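Side-chain contacts in Lmo0305 protein (Listeria monocytogenes, PDB 3PJ0), which belongs to the beta-eliminating lyase family of fold-type I pyridoxal-phosphate proteins and carries its cofactor as a lysine adduct: residues A84-N89 with V225-I230; R273-S276 with K281-P284. All coordinates share one frame; numbering follows the deposited sequence. Where two conformers were deposited one is given.

Contact 1 and contact 2 lie on opposite sides of the chain's centre, with their own centres 43 Å apart. Their nearest atoms are about 31 Å apart, and they share no helix or strand. Contact 1 comes first along the chain and closes before contact 2 opens. It joins helix 72-87 to helix 222-234, which flank the seven-stranded mixed sheet. Contact 2 is far more local: helix 260-275 turns back into strand 280-283, an outermost strand of the four-stranded antiparallel sheet. Contact 1 thus ties two helices beside the large-domain sheet, and contact 2 belongs to a separate part of the fold, probably the C-terminal domain.

Contact 1 (A84-N89 with V225-I230); sequences ADRKEN and VQEAKI
Arg86 and Glu227 form a salt bridge between the last turn of helix 72-87 and helix 222-234. The side chains approach from opposite directions. Arg86 offers the side of its guanidinium that carries NE and NH2, and both nitrogens donate to one oxygen. NE lies 2.9 Å from OE2 of Glu227, and NH2 of Arg86 lies 2.8 Å from that same OE2. Both N-H...O angles are 144°, as expected when two donors share an acceptor. OE2 sits almost in the guanidinium plane. The carboxylate is turned 31° against that plane. NE meets the syn lone pair of OE2, while NH2 comes from the anti side and out of the carboxylate plane. The chain of Arg86 bends at chi2 (-64°), which carries the guanidinium across to Glu227.

Water serves the other carboxylate oxygen. One water donates to Glu227 OE1 at 2.6 Å and accepts a weak bond from Arg86 NE. A second water donates to both Glu227 OE1 and Asp85 OD2, the latter at 2.8 Å. Asp85 also forms a salt bridge with Arg81 through OD1.

Buried Ala228 packs on Ile78 and Ile82 of helix 72-87, and Glu227 touches Ile82. Charged groups join the two helices at the surface. Both helices lie against the seven-stranded mixed sheet, the large-domain sheet of the fold-type I family, and Val225 touches its strand 65-69. Asp85 OD2 and Glu227 OE1 are 5.2 Å apart, and the water between them probably eases their repulsion. With Arg86 holding OE2, the carboxylate of Glu227 is most likely ionised.

Contact 2 (R273-S276 with K281-P284); sequences RFNS and KTVP
Asn275 and Thr282 cross at about a right angle, and the amide of Asn275 bonds to Thr282 through both its oxygen and its nitrogen. OD1 of Asn275 accepts from the backbone N of Thr282 at 3.0 Å, with an N-H...O angle of 152°. The donor stands above the carbonyl plane, 40° out of it, so the bond does not follow a lone pair. ND2 of Asn275 donates to OG1 of Thr282 at 2.9 Å. OG1 lies tilted from the amide plane of Asn275. The two bonds fix the rotation of the amide about chi2. ND2 has further weak bonds to the carbonyls of Ala271 and Glu285.

Thr282 has OG1 between its backbone N and carbonyl carbon (chi1 68°). From there OG1 accepts from Asn275 and donates in turn to the backbone O of Pro284, 2.8 Å away. The hydroxyl of Thr282 thus links the Asn275 amide at the helix's last turn to the carbonyl of Pro284, which follows a cis peptide bond.

The setting is a tight helix-to-strand connection. Helix 260-275 ends, the chain reverses, and strand 280-283 starts at the edge of the four-stranded antiparallel sheet. This sheet, with helices 260-275 and 345-358, is consistent with the small C-terminal domain of fold-type I pyridoxal-phosphate proteins. Lys281 and Val283 pair through their backbones with Tyr295 and His293 of strand 291-296.

The methyl of Thr282 lies beside the backbone N and faces the helix. CG2 of Thr282 meets CB of Phe274 at 3.8 Å. The Phe274 ring leads away from the strand segment, and it packs edge-to-face with Phe352 of helix 345-358. CA of Lys281 comes within 3.2 Å of OD1 of Asn275, and its CB touches the same oxygen.

Contact 1 (A84-N89 with V225-I230)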
loop_
_atom_site.group_PDB
_atom_site.type_symbol
_atom_site.label_atom_id
_atom_site.label_comp_id
_atom_site.label_asym_id
_atom_site.label_seq_id
_atom_site.Cartn_x
_atom_site.Cartn_y
_atom_site.Cartn_z
ATOM N N ALA A 84 -8.843 -14.152 -16.117
ATOM C CA ALA A 84 -8.250 -14.344 -17.448
ATOM C C ALA A 84 -7.472 -15.669 -17.509
ATOM O O ALA A 84 -7.564 -16.428 -18.508
ATOM C CB ALA A 84 -7.344 -13.159 -17.820
ATOM N N ASP A 85 -6.721 -15.954 -16.443
ATOM C CA ASP A 85 -5.996 -17.213 -16.344
ATOM C C ASP A 85 -6.919 -18.433 -16.294
ATOM O O ASP A 85 -6.631 -19.425 -16.932
ATOM C CB ASP A 85 -5.079 -17.226 -15.134
ATOM C CG ASP A 85 -3.824 -16.375 -15.326
ATOM O OD1 ASP A 85 -3.511 -15.931 -16.462
ATOM O OD2 ASP A 85 -3.131 -16.180 -14.307
ATOM N N ARG A 86 -8.004 -18.367 -15.527
ATOM C CA ARG A 86 -8.982 -19.468 -15.445
ATOM C C ARG A 86 -9.645 -19.771 -16.799
ATOM O O ARG A 86 -9.886 -20.944 -17.141
ATOM C CB ARG A 86 -10.128 -19.143 -14.456
ATOM C CG ARG A 86 -9.757 -18.980 -13.018
ATOM C CD ARG A 86 -9.199 -20.247 -12.365
ATOM N NE ARG A 86 -8.948 -19.928 -10.957
ATOM C CZ ARG A 86 -9.867 -19.989 -9.996
ATOM N NH1 ARG A 86 -11.113 -20.396 -10.247
ATOM N NH2 ARG A 86 -9.538 -19.627 -8.761
ATOM N N LYS A 87 -9.909 -18.721 -17.574
ATOM C CA LYS A 87 -10.586 -18.823 -18.869
ATOM C C LYS A 87 -9.625 -18.824 -20.059
ATOM O O LYS A 87 -10.069 -18.944 -21.189
ATOM C CB LYS A 87 -11.518 -17.621 -19.058
ATOM C CG LYS A 87 -12.539 -17.383 -17.970
ATOM C CD LYS A 87 -13.614 -18.436 -17.941
ATOM C CE LYS A 87 -14.579 -18.173 -16.811
ATOM N NZ LYS A 87 -15.577 -19.263 -16.717
ATOM N N GLU A 88 -8.320 -18.687 -19.795
ATOM C CA GLU A 88 -7.283 -18.567 -20.832
ATOM C C GLU A 88 -7.739 -17.550 -21.896
ATOM O O GLU A 88 -7.806 -17.835 -23.086
ATOM C CB GLU A 88 -6.881 -19.925 -21.440
ATOM C CG GLU A 88 -6.000 -20.803 -20.520
ATOM C CD GLU A 88 -5.431 -22.056 -21.218
ATOM O OE1 GLU A 88 -5.597 -22.204 -22.444
ATOM O OE2 GLU A 88 -4.807 -22.889 -20.533
ATOM N N ASN A 89 -8.054 -16.341 -21.437
ATOM C CA ASN A 89 -8.534 -15.282 -22.322
ATOM C C ASN A 89 -8.240 -13.922 -21.689
ATOM O O ASN A 89 -8.839 -13.562 -20.683
ATOM C CB ASN A 89 -10.037 -15.502 -22.590
ATOM C CG ASN A 89 -10.634 -14.485 -23.552
ATOM O OD1 ASN A 89 -10.096 -13.408 -23.749
ATOM N ND2 ASN A 89 -11.775 -14.827 -24.134
ATOM N N VAL A 225 -9.401 -16.171 -3.724
ATOM C CA VAL A 225 -8.722 -15.311 -2.734
ATOM C C VAL A 225 -7.286 -15.757 -2.494
ATOM O O VAL A 225 -6.360 -14.916 -2.364
ATOM C CB VAL A 225 -9.542 -15.194 -1.419
ATOM C CG1 VAL A 225 -8.765 -14.457 -0.305
ATOM C CG2 VAL A 225 -10.861 -14.487 -1.685
ATOM N N GLN A 226 -7.062 -17.066 -2.517
ATOM C CA GLN A 226 -5.711 -17.569 -2.318
ATOM C C GLN A 226 -4.794 -17.160 -3.465
ATOM O O GLN A 226 -3.648 -16.761 -3.234
ATOM C CB GLN A 226 -5.725 -19.074 -2.083
ATOM C CG GLN A 226 -6.418 -19.479 -0.773
ATOM C CD GLN A 226 -6.011 -18.658 0.456
ATOM O OE1 GLN A 226 -4.830 -18.346 0.673
ATOM N NE2 GLN A 226 -6.994 -18.346 1.291
ATOM N N GLU A 227 -5.307 -17.182 -4.697
ATOM C CA GLU A 227 -4.526 -16.719 -5.833
ATOM C C GLU A 227 -4.287 -15.223 -5.712
ATOM O O GLU A 227 -3.208 -14.750 -6.042
ATOM C CB GLU A 227 -5.209 -16.992 -7.191
ATOM C CG GLU A 227 -5.253 -18.450 -7.589
ATOM C CD GLU A 227 -5.806 -18.625 -9.002
ATOM O OE1 GLU A 227 -5.277 -17.994 -9.953
ATOM O OE2 GLU A 227 -6.775 -19.380 -9.143
ATOM N N ALA A 228 -5.283 -14.479 -5.245
ATOM C CA ALA A 228 -5.138 -13.024 -5.102
ATOM C C ALA A 228 -4.032 -12.652 -4.112
ATOM O O ALA A 228 -3.363 -11.650 -4.290
ATOM C CB ALA A 228 -6.465 -12.341 -4.732
ATOM N N LYS A 229 -3.831 -13.475 -3.088
ATOM C CA LYS A 229 -2.799 -13.209 -2.095
ATOM C C LYS A 229 -1.400 -13.383 -2.672
ATOM O O LYS A 229 -0.478 -12.650 -2.304
ATOM C CB LYS A 229 -3.012 -14.065 -0.839
ATOM C CG LYS A 229 -4.244 -13.668 -0.051
ATOM C CD LYS A 229 -4.301 -14.359 1.294
ATOM C CE LYS A 229 -5.570 -14.040 2.040
ATOM N NZ LYS A 229 -5.514 -14.597 3.446
ATOM N N ILE A 230 -1.242 -14.326 -3.592
ATOM C CA ILE A 230 0.032 -14.499 -4.282
ATOM C C ILE A 230 0.329 -13.241 -5.118
ATOM O O ILE A 230 1.425 -12.696 -5.046
ATOM C CB ILE A 230 0.049 -15.737 -5.173
ATOM C CG1 ILE A 230 -0.150 -16.990 -4.320
ATOM C CG2 ILE A 230 1.375 -15.798 -5.951
ATOM C CD1 ILE A 230 -0.130 -18.289 -5.103
HETATM O O HOH W 1 -3.676 -15.804 -11.542
HETATM O O HOH W 2 -6.447 -18.365 -12.263
#

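Contact 2 (R273-S276 with K281-P284)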
loop_
_atom_site.group_PDB
_atom_site.type_symbol
_atom_site.label_atom_id
_atom_site.label_comp_id
_atom_site.label_asym_id
_atom_site.label_seq_id
_atom_site.Cartn_x
_atom_site.Cartn_y
_atom_site.Cartn_z
ATOM N N ARG A 273 -33.728 20.400 -4.847
ATOM C CA ARG A 273 -33.478 21.832 -4.746
ATOM C C ARG A 273 -32.657 22.317 -5.940
ATOM O O ARG A 273 -32.990 23.339 -6.513
ATOM C CB ARG A 273 -32.728 22.194 -3.447
ATOM C CG ARG A 273 -33.457 21.912 -2.123
ATOM C CD ARG A 273 -32.490 22.151 -0.936
ATOM N NE ARG A 273 -33.087 21.969 0.393
ATOM C CZ ARG A 273 -33.540 22.948 1.176
ATOM N NH1 ARG A 273 -33.499 24.223 0.793
ATOM N NH2 ARG A 273 -34.051 22.650 2.367
ATOM N N PHE A 274 -31.624 21.580 -6.350
ATOM C CA PHE A 274 -30.866 21.954 -7.551
ATOM C C PHE A 274 -31.759 21.999 -8.808
ATOM O O PHE A 274 -31.767 23.001 -9.539
ATOM C CB PHE A 274 -29.669 21.013 -7.778
ATOM C CG PHE A 274 -28.458 21.371 -6.971
ATOM C CD1 PHE A 274 -27.775 22.564 -7.225
ATOM C CD2 PHE A 274 -27.977 20.528 -5.981
ATOM C CE1 PHE A 274 -26.641 22.911 -6.480
ATOM C CE2 PHE A 274 -26.840 20.858 -5.250
ATOM C CZ PHE A 274 -26.181 22.056 -5.491
ATOM N N ASN A 275 -32.549 20.949 -9.018
ATOM C CA ASN A 275 -33.428 20.871 -10.177
ATOM C C ASN A 275 -34.473 21.979 -10.202
ATOM O O ASN A 275 -34.920 22.376 -11.276
ATOM C CB ASN A 275 -34.126 19.500 -10.247
ATOM C CG ASN A 275 -33.210 18.387 -10.785
ATOM O OD1 ASN A 275 -32.771 18.437 -11.954
ATOM N ND2 ASN A 275 -32.973 17.358 -9.972
ATOM N N SER A 276 -34.857 22.485 -9.030
ATOM C CA SER A 276 -35.852 23.557 -8.944
ATOM C C SER A 276 -35.302 24.883 -9.478
ATOM O O SER A 276 -36.070 25.813 -9.745
ATOM C CB SER A 276 -36.358 23.730 -7.493
ATOM O OG SER A 276 -35.369 24.288 -6.631
ATOM N N LYS A 281 -29.841 21.349 -13.653
ATOM C CA LYS A 281 -30.420 20.015 -13.540
ATOM C C LYS A 281 -29.415 19.052 -12.877
ATOM O O LYS A 281 -28.223 19.347 -12.812
ATOM C CB LYS A 281 -30.804 19.462 -14.914
ATOM C CG LYS A 281 -29.604 19.022 -15.801
ATOM C CD LYS A 281 -30.029 18.535 -17.201
ATOM C CE LYS A 281 -28.813 18.080 -18.028
ATOM N NZ LYS A 281 -29.172 17.565 -19.394
ATOM N N THR A 282 -29.897 17.914 -12.386
ATOM C CA THR A 282 -28.996 16.875 -11.927
ATOM C C THR A 282 -29.038 15.638 -12.827
ATOM O O THR A 282 -30.024 15.396 -13.546
ATOM C CB THR A 282 -29.249 16.462 -10.468
ATOM O OG1 THR A 282 -30.510 15.788 -10.328
ATOM C CG2 THR A 282 -29.168 17.684 -9.548
ATOM N N VAL A 283 -27.943 14.868 -12.798
ATOM C CA VAL A 283 -27.869 13.596 -13.467
ATOM C C VAL A 283 -27.342 12.578 -12.438
ATOM O O VAL A 283 -26.267 12.765 -11.911
ATOM C CB VAL A 283 -26.945 13.613 -14.675
ATOM C CG1 VAL A 283 -26.886 12.217 -15.301
ATOM C CG2 VAL A 283 -27.385 14.686 -15.677
ATOM N N PRO A 284 -28.130 11.556 -12.095
ATOM C CA PRO A 284 -29.492 11.359 -12.579
ATOM C C PRO A 284 -30.413 12.445 -11.994
ATOM O O PRO A 284 -30.064 13.101 -11.002
ATOM C CB PRO A 284 -29.870 9.976 -12.041
ATOM C CG PRO A 284 -28.847 9.575 -11.066
ATOM C CD PRO A 284 -27.727 10.552 -11.084
#